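Local structure of uncharacterized protein (Exiguobacterium sibiricum, 3B77) at residues 167-170 with 171-174; 65-68 with 69-73; 152-156 with 157-161. The protein is of unknown function but carries a bacterial pleckstrin-homology domain joined to a helical region that probably drives its assembly into oligomers. All coordinates share one frame; numbering follows the deposited sequence.

Interaction 1 (167-170 with 171-174)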
loop_
_atom_site.group_PDB
_atom_site.type_symbol
_atom_site.label_atom_id
_atom_site.label_comp_id
_atom_site.label_asym_id
_atom_site.label_seq_id
_atom_site.Cartn_x
_atom_site.Cartn_y
_atom_site.Cartn_z
ATOM N N SER A 167 9.324 25.169 -17.277
ATOM C CA SER A 167 10.328 24.175 -16.844
ATOM C C SER A 167 11.553 24.217 -17.749
ATOM O O SER A 167 12.680 24.324 -17.265
ATOM C CB SER A 167 9.705 22.785 -16.782
ATOM O OG SER A 167 10.677 21.811 -16.536
ATOM N N PHE A 168 11.337 24.199 -19.063
ATOM C CA PHE A 168 12.419 24.254 -20.022
ATOM C C PHE A 168 13.313 25.454 -19.829
ATOM O O PHE A 168 14.543 25.309 -19.744
ATOM C CB PHE A 168 11.912 24.212 -21.484
ATOM C CG PHE A 168 13.033 24.016 -22.494
ATOM C CD1 PHE A 168 13.732 22.828 -22.527
ATOM C CD2 PHE A 168 13.404 25.028 -23.353
ATOM C CE1 PHE A 168 14.789 22.660 -23.414
ATOM C CE2 PHE A 168 14.408 24.877 -24.229
ATOM C CZ PHE A 168 15.126 23.701 -24.268
ATOM N N ASP A 169 12.714 26.633 -19.767
ATOM C CA ASP A 169 13.476 27.851 -19.546
ATOM C C ASP A 169 14.336 27.839 -18.290
ATOM O O ASP A 169 15.432 28.371 -18.294
ATOM C CB ASP A 169 12.539 29.069 -19.468
ATOM C CG ASP A 169 11.923 29.414 -20.828
ATOM O OD1 ASP A 169 12.550 28.986 -21.860
ATOM O OD2 ASP A 169 10.857 30.132 -20.875
ATOM N N TRP A 170 13.782 27.345 -17.203
ATOM C CA TRP A 170 14.496 27.261 -15.968
ATOM C C TRP A 170 15.684 26.266 -16.139
ATOM O O TRP A 170 16.820 26.596 -15.856
ATOM C CB TRP A 170 13.523 26.783 -14.888
ATOM C CG TRP A 170 14.145 26.601 -13.548
ATOM C CD1 TRP A 170 14.795 25.512 -13.117
ATOM C CD2 TRP A 170 14.205 27.558 -12.482
ATOM N NE1 TRP A 170 15.261 25.701 -11.847
ATOM C CE2 TRP A 170 14.903 26.944 -11.417
ATOM C CE3 TRP A 170 13.742 28.864 -12.325
ATOM C CZ2 TRP A 170 15.184 27.604 -10.214
ATOM C CZ3 TRP A 170 13.990 29.518 -11.119
ATOM C CH2 TRP A 170 14.720 28.895 -10.087
ATOM N N LEU A 171 15.439 25.084 -16.668
ATOM C CA LEU A 171 16.537 24.108 -16.759
ATOM C C LEU A 171 17.636 24.677 -17.645
ATOM O O LEU A 171 18.832 24.542 -17.356
ATOM C CB LEU A 171 16.046 22.759 -17.312
ATOM C CG LEU A 171 15.153 21.944 -16.404
ATOM C CD1 LEU A 171 14.866 20.516 -16.978
ATOM C CD2 LEU A 171 15.878 21.796 -15.096
ATOM N N GLN A 172 17.190 25.393 -18.683
ATOM C CA GLN A 172 18.088 25.891 -19.688
ATOM C C GLN A 172 18.836 27.119 -19.232
ATOM O O GLN A 172 20.055 27.209 -19.384
ATOM C CB GLN A 172 17.295 26.244 -20.926
ATOM C CG GLN A 172 18.204 26.683 -22.034
ATOM C CD GLN A 172 17.479 27.438 -23.050
ATOM O OE1 GLN A 172 16.689 28.346 -22.691
ATOM N NE2 GLN A 172 17.741 27.120 -24.359
ATOM N N GLY A 173 18.091 28.097 -18.733
ATOM C CA GLY A 173 18.683 29.337 -18.229
ATOM C C GLY A 173 19.770 29.005 -17.238
ATOM O O GLY A 173 20.851 29.501 -17.329
ATOM N N HIS A 174 19.493 28.107 -16.321
ATOM C CA HIS A 174 20.436 27.770 -15.294
ATOM C C HIS A 174 21.639 27.013 -15.837
ATOM O O HIS A 174 22.761 27.278 -15.400
ATOM C CB HIS A 174 19.744 27.014 -14.138
ATOM C CG HIS A 174 18.915 27.910 -13.247
ATOM N ND1 HIS A 174 19.450 28.577 -12.171
ATOM C CD2 HIS A 174 17.611 28.276 -13.298
ATOM C CE1 HIS A 174 18.514 29.302 -11.585
ATOM N NE2 HIS A 174 17.385 29.138 -12.251
#
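Leu171 N donates to Ser167 O at 2.9 Å and is nearly straight, with 168° at the hydrogen. It is the first of four consecutive i to i+4 backbone hydrogen bonds that tie 167-170 to 171-174 along two turns of the helix. Gln172 N to Phe168 O and Gly173 N to Asp169 O follow. The last, His174 N to Trp170 O, spans 3.1 Å and joins the two residues whose rings also meet. Trp170 NE1 bonds to Ala135 O and His174 ND1 to Trp178 NE1, both in the same chain. Trp170 has its CG trans to the backbone N, while His174 has its CG beside its own N (chi1 -75°). These torsions bring the imidazole against the indole. His174 NE2 lies over one face of the indole, offset toward the rim, 3.4 Å from Trp170 CZ2. The imidazole and the six-membered ring are inclined at 46°, with centroids 4.1 Å apart. The His174 CD2 atom also lies 3.2 Å from Trp170 O. An alanine in place of Trp170 would probably leave the His174 imidazole without the indole it rests against and Ala135 O without the indole N-H. On another side of the helix, the Gln172 amide meets the Phe168 ring obliquely, with Gln172 NE2 4.0 Å from Phe168 CE2. His174 of a second subunit meets Phe168 edge-to-face, and Ser138 of that subunit bonds to Ser167 OG. Within the chain, Ser167, Trp170 and Leu171 of helix 156-178 pack on Leu139 of helix 108-146, and His174 packs on Ala135.

Interaction 2 (65-68 with 69-73)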
loop_
_atom_site.group_PDB
_atom_site.type_symbol
_atom_site.label_atom_id
_atom_site.label_comp_id
_atom_site.label_asym_id
_atom_site.label_seq_id
_atom_site.Cartn_x
_atom_site.Cartn_y
_atom_site.Cartn_z
ATOM N N ARG A 65 41.794 20.662 -27.711
ATOM C CA ARG A 65 41.038 21.867 -27.376
ATOM C C ARG A 65 40.036 21.558 -26.267
ATOM O O ARG A 65 39.147 20.709 -26.437
ATOM C CB ARG A 65 40.345 22.450 -28.598
ATOM C CG ARG A 65 39.037 23.146 -28.257
ATOM C CD ARG A 65 38.444 23.866 -29.410
ATOM N NE ARG A 65 38.945 25.234 -29.381
ATOM C CZ ARG A 65 38.268 26.295 -28.943
ATOM N NH1 ARG A 65 37.024 26.196 -28.531
ATOM N NH2 ARG A 65 38.834 27.480 -28.955
ATOM N N TYR A 66 40.194 22.250 -25.133
ATOM C CA TYR A 66 39.406 21.985 -23.947
ATOM C C TYR A 66 38.675 23.258 -23.582
ATOM O O TYR A 66 39.212 24.085 -22.862
ATOM C CB TYR A 66 40.292 21.518 -22.791
ATOM C CG TYR A 66 41.103 20.268 -23.084
ATOM C CD1 TYR A 66 40.480 19.041 -23.260
ATOM C CD2 TYR A 66 42.485 20.318 -23.170
ATOM C CE1 TYR A 66 41.213 17.875 -23.536
ATOM C CE2 TYR A 66 43.232 19.170 -23.436
ATOM C CZ TYR A 66 42.592 17.939 -23.624
ATOM O OH TYR A 66 43.324 16.782 -23.892
ATOM N N PRO A 67 37.457 23.437 -24.109
ATOM C CA PRO A 67 36.646 24.583 -23.702
ATOM C C PRO A 67 36.327 24.481 -22.225
ATOM O O PRO A 67 35.957 23.406 -21.755
ATOM C CB PRO A 67 35.367 24.431 -24.546
ATOM C CG PRO A 67 35.778 23.578 -25.705
ATOM C CD PRO A 67 36.750 22.607 -25.106
ATOM N N TYR A 68 36.499 25.574 -21.499
ATOM C CA TYR A 68 36.328 25.553 -20.038
ATOM C C TYR A 68 34.951 25.024 -19.655
ATOM O O TYR A 68 34.827 24.243 -18.682
ATOM C CB TYR A 68 36.527 26.958 -19.436
ATOM C CG TYR A 68 37.838 27.605 -19.832
ATOM C CD1 TYR A 68 39.043 26.915 -19.706
ATOM C CD2 TYR A 68 37.870 28.895 -20.318
ATOM C CE1 TYR A 68 40.252 27.508 -20.073
ATOM C CE2 TYR A 68 39.050 29.495 -20.669
ATOM C CZ TYR A 68 40.247 28.808 -20.556
ATOM O OH TYR A 68 41.422 29.419 -20.938
ATOM N N ALA A 69 33.946 25.453 -20.441
ATOM C CA ALA A 69 32.534 25.063 -20.251
ATOM C C ALA A 69 32.302 23.565 -20.196
ATOM O O ALA A 69 31.396 23.144 -19.528
ATOM C CB ALA A 69 31.653 25.681 -21.324
ATOM N N HIS A 70 33.095 22.774 -20.900
ATOM C CA HIS A 70 32.941 21.318 -20.904
ATOM C C HIS A 70 34.066 20.619 -20.172
ATOM O O HIS A 70 33.966 19.426 -19.887
ATOM C CB HIS A 70 32.882 20.791 -22.341
ATOM C CG HIS A 70 31.809 21.432 -23.158
ATOM N ND1 HIS A 70 30.474 21.365 -22.811
ATOM C CD2 HIS A 70 31.870 22.179 -24.288
ATOM C CE1 HIS A 70 29.758 22.051 -23.687
ATOM N NE2 HIS A 70 30.579 22.556 -24.593
ATOM N N TYR A 71 35.162 21.334 -19.910
ATOM C CA TYR A 71 36.306 20.771 -19.189
ATOM C C TYR A 71 36.674 21.710 -18.057
ATOM O O TYR A 71 37.415 22.654 -18.252
ATOM C CB TYR A 71 37.492 20.584 -20.124
ATOM C CG TYR A 71 37.217 19.664 -21.266
ATOM C CD1 TYR A 71 37.363 18.311 -21.123
ATOM C CD2 TYR A 71 36.802 20.147 -22.476
ATOM C CE1 TYR A 71 37.105 17.456 -22.150
ATOM C CE2 TYR A 71 36.540 19.306 -23.514
ATOM C CZ TYR A 71 36.680 17.957 -23.346
ATOM O OH TYR A 71 36.412 17.077 -24.391
ATOM N N PRO A 72 36.129 21.471 -16.871
ATOM C CA PRO A 72 36.471 22.291 -15.704
ATOM C C PRO A 72 37.919 22.216 -15.189
ATOM O O PRO A 72 38.561 21.147 -15.212
ATOM C CB PRO A 72 35.528 21.760 -14.622
ATOM C CG PRO A 72 34.449 21.034 -15.373
ATOM C CD PRO A 72 35.123 20.453 -16.540
ATOM N N ILE A 73 38.381 23.366 -14.693
ATOM C CA ILE A 73 39.714 23.526 -14.115
ATOM C C ILE A 73 39.635 23.270 -12.641
ATOM O O ILE A 73 38.722 23.748 -11.984
ATOM C CB ILE A 73 40.292 24.939 -14.394
ATOM C CG1 ILE A 73 40.462 25.122 -15.912
ATOM C CG2 ILE A 73 41.608 25.134 -13.701
ATOM C CD1 ILE A 73 40.889 26.466 -16.315
#
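Tyr66 turns the edge of its ring into the face of Tyr71, a T-shaped pair. The planes stand 76° apart and the centroids are 5.0 Å apart. Tyr66 CD1 sits over the centre of the Tyr71 ring, 3.8 Å from Tyr71 CD1. Each ring has its CG beside its own backbone N, with chi1 of -58° for Tyr66 and -60° for Tyr71, which lets the two meet across the turn. Pro67 lies alongside Tyr71 and points the same way, with its CD 3.6 Å from Tyr71 CD2. Tyr68 and Ile73 form a second apolar pair, also side by side, with Tyr68 CD1 3.9 Å from Ile73 CD1. The backbone holds the bend through Pro67 O, which accepts two bonds. Tyr71 N donates to Pro67 O from 2.9 Å, close to the carbonyl direction. His70 N donates to Pro67 O from 3.1 Å and stands above the carbonyl plane. Outside the turn, Tyr66 OH bonds to Lys97 NZ, and Tyr68 OH bonds to Thr44 O and to Tyr187 OH. Tyr126 of a second subunit meets the His70 ring edge-to-face. Ile73 packs on Leu118 and Ile121 of helix 108-146. The segment is a tight turn between strand 62-67, at the border of one antiparallel sheet, and strand 73-79 of the other. This passage between two antiparallel sheets, with a helix after the last strand, fits the pleckstrin-homology fold.

Interaction 3 (152-156 with 157-161)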
loop_
_atom_site.group_PDB
_atom_site.type_symbol
_atom_site.label_atom_id
_atom_site.label_comp_id
_atom_site.label_asym_id
_atom_site.label_seq_id
_atom_site.Cartn_x
_atom_site.Cartn_y
_atom_site.Cartn_z
ATOM N N GLY A 152 -10.750 24.943 -12.171
ATOM C CA GLY A 152 -11.174 26.333 -12.042
ATOM C C GLY A 152 -11.307 27.002 -13.410
ATOM O O GLY A 152 -11.897 26.430 -14.329
ATOM N N ASP A 153 -10.746 28.200 -13.556
ATOM C CA ASP A 153 -10.805 28.944 -14.826
ATOM C C ASP A 153 -9.595 28.579 -15.699
ATOM O O ASP A 153 -8.847 29.456 -16.123
ATOM C CB ASP A 153 -10.862 30.474 -14.567
ATOM C CG ASP A 153 -9.495 31.083 -14.135
ATOM O OD1 ASP A 153 -8.641 30.385 -13.538
ATOM O OD2 ASP A 153 -9.270 32.278 -14.408
HETATM N N MSE A 154 -9.402 27.302 -16.002
HETATM C CA MSE A 154 -8.142 26.935 -16.629
HETATM C C MSE A 154 -8.228 26.302 -18.005
HETATM O O MSE A 154 -8.840 25.240 -18.184
HETATM C CB MSE A 154 -7.359 25.989 -15.725
HETATM C CG MSE A 154 -6.074 25.518 -16.341
HETATM SE SE MSE A 154 -5.214 24.187 -15.287
HETATM C CE MSE A 154 -5.266 25.253 -13.472
ATOM N N ASN A 155 -7.542 26.928 -18.958
ATOM C CA ASN A 155 -7.367 26.349 -20.281
ATOM C C ASN A 155 -6.309 25.241 -20.137
ATOM O O ASN A 155 -5.125 25.508 -20.099
ATOM C CB ASN A 155 -6.920 27.432 -21.241
ATOM C CG ASN A 155 -6.790 26.941 -22.666
ATOM O OD1 ASN A 155 -6.263 25.844 -22.944
ATOM N ND2 ASN A 155 -7.221 27.775 -23.590
ATOM N N VAL A 156 -6.738 24.005 -20.020
ATOM C CA VAL A 156 -5.766 22.930 -19.682
ATOM C C VAL A 156 -4.597 22.777 -20.665
ATOM O O VAL A 156 -3.451 22.742 -20.238
ATOM C CB VAL A 156 -6.442 21.571 -19.401
ATOM C CG1 VAL A 156 -5.398 20.536 -18.928
ATOM C CG2 VAL A 156 -7.536 21.741 -18.361
ATOM N N PRO A 157 -4.870 22.761 -21.987
ATOM C CA PRO A 157 -3.753 22.584 -22.946
ATOM C C PRO A 157 -2.773 23.746 -23.003
ATOM O O PRO A 157 -1.571 23.504 -23.052
ATOM C CB PRO A 157 -4.461 22.373 -24.281
ATOM C CG PRO A 157 -5.902 22.108 -23.925
ATOM C CD PRO A 157 -6.165 22.869 -22.687
ATOM N N GLN A 158 -3.282 24.974 -22.941
ATOM C CA GLN A 158 -2.443 26.191 -22.896
ATOM C C GLN A 158 -1.572 26.214 -21.644
ATOM O O GLN A 158 -0.390 26.563 -21.689
ATOM C CB GLN A 158 -3.301 27.484 -22.915
ATOM C CG GLN A 158 -2.486 28.748 -23.168
ATOM C CD GLN A 158 -1.734 28.679 -24.515
ATOM O OE1 GLN A 158 -2.154 27.971 -25.434
ATOM N NE2 GLN A 158 -0.604 29.385 -24.622
ATOM N N THR A 159 -2.199 25.875 -20.520
ATOM C CA THR A 159 -1.539 25.812 -19.248
ATOM C C THR A 159 -0.485 24.695 -19.337
ATOM O O THR A 159 0.602 24.890 -18.855
ATOM C CB THR A 159 -2.519 25.544 -18.095
ATOM O OG1 THR A 159 -3.416 26.648 -17.921
ATOM C CG2 THR A 159 -1.790 25.397 -16.835
ATOM N N PHE A 160 -0.807 23.587 -19.992
ATOM C CA PHE A 160 0.146 22.438 -20.162
ATOM C C PHE A 160 1.348 22.843 -20.998
ATOM O O PHE A 160 2.437 22.556 -20.654
ATOM C CB PHE A 160 -0.579 21.243 -20.780
ATOM C CG PHE A 160 0.314 20.106 -21.183
ATOM C CD1 PHE A 160 0.902 19.281 -20.247
ATOM C CD2 PHE A 160 0.516 19.821 -22.509
ATOM C CE1 PHE A 160 1.708 18.209 -20.640
ATOM C CE2 PHE A 160 1.352 18.768 -22.895
ATOM C CZ PHE A 160 1.916 17.950 -21.948
ATOM N N LYS A 161 1.110 23.627 -22.051
ATOM C CA LYS A 161 2.168 24.160 -22.924
ATOM C C LYS A 161 3.117 25.082 -22.157
ATOM O O LYS A 161 4.367 24.863 -22.124
ATOM C CB LYS A 161 1.492 24.977 -24.056
ATOM C CG LYS A 161 2.428 25.540 -25.150
ATOM C CD LYS A 161 1.568 26.300 -26.193
ATOM C CE LYS A 161 2.417 26.811 -27.347
ATOM N NZ LYS A 161 1.549 27.600 -28.233
#
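Asn155 O is gripped twice by Thr159. Thr159 N donates to Asn155 O from 3.0 Å, almost in line with the carbonyl. Thr159 OG1 donates to Asn155 O, also from 3.0 Å, but stands above the carbonyl plane. The hydroxyl is placed there because it lies beside its own backbone N, with chi1 -66°. Asn155 uses its side chain as well. Asn155 OD1 accepts from Gln158 N at 3.1 Å and 165°, with the donor above the amide plane. CG of Asn155 is trans to the backbone N (chi1 -177°), which swings the amide toward the start of the helix. This is an N-cap: the side-chain oxygen of Asn155 takes up a backbone N-H of the first turn of helix 156-178. Val156 O continues the pattern by accepting from Phe160 N at 2.8 Å. Asn155 CG also rests 3.5 Å from Gln158 CB. The selenomethionine Met154 crosses Thr159 at about a right angle. Met154 CG lies 3.3 Å from Thr159 OG1, and Met154 SE reaches Thr159 CG2 at 3.9 Å. Other subunits close in on this end of the helix: Leu149 of a second subunit packs on Val156, and Val156 of a third subunit packs on both Met154 and Thr159. Ile145 of a fourth subunit touches Val156 and Phe160.

In the fold
Interactions 1 and 3 share helix 156-178. Interaction 3 forms its start and interaction 1 lies further along, with centres 20 Å apart and nearest atoms about 7 Å apart. Both fall in the YvbH-like oligomerisation region, and both pack against other subunits of the twelve-chain assembly. Interaction 2 belongs to the bacterial pleckstrin-homology domain. Its centre is 22 Å from that of interaction 1 and 42 Å from that of interaction 3. Helix 108-146 links the two regions: Ile73 of interaction 2 packs on it, as does Trp170 of interaction 1. None of the three touches another, but each meets a second subunit.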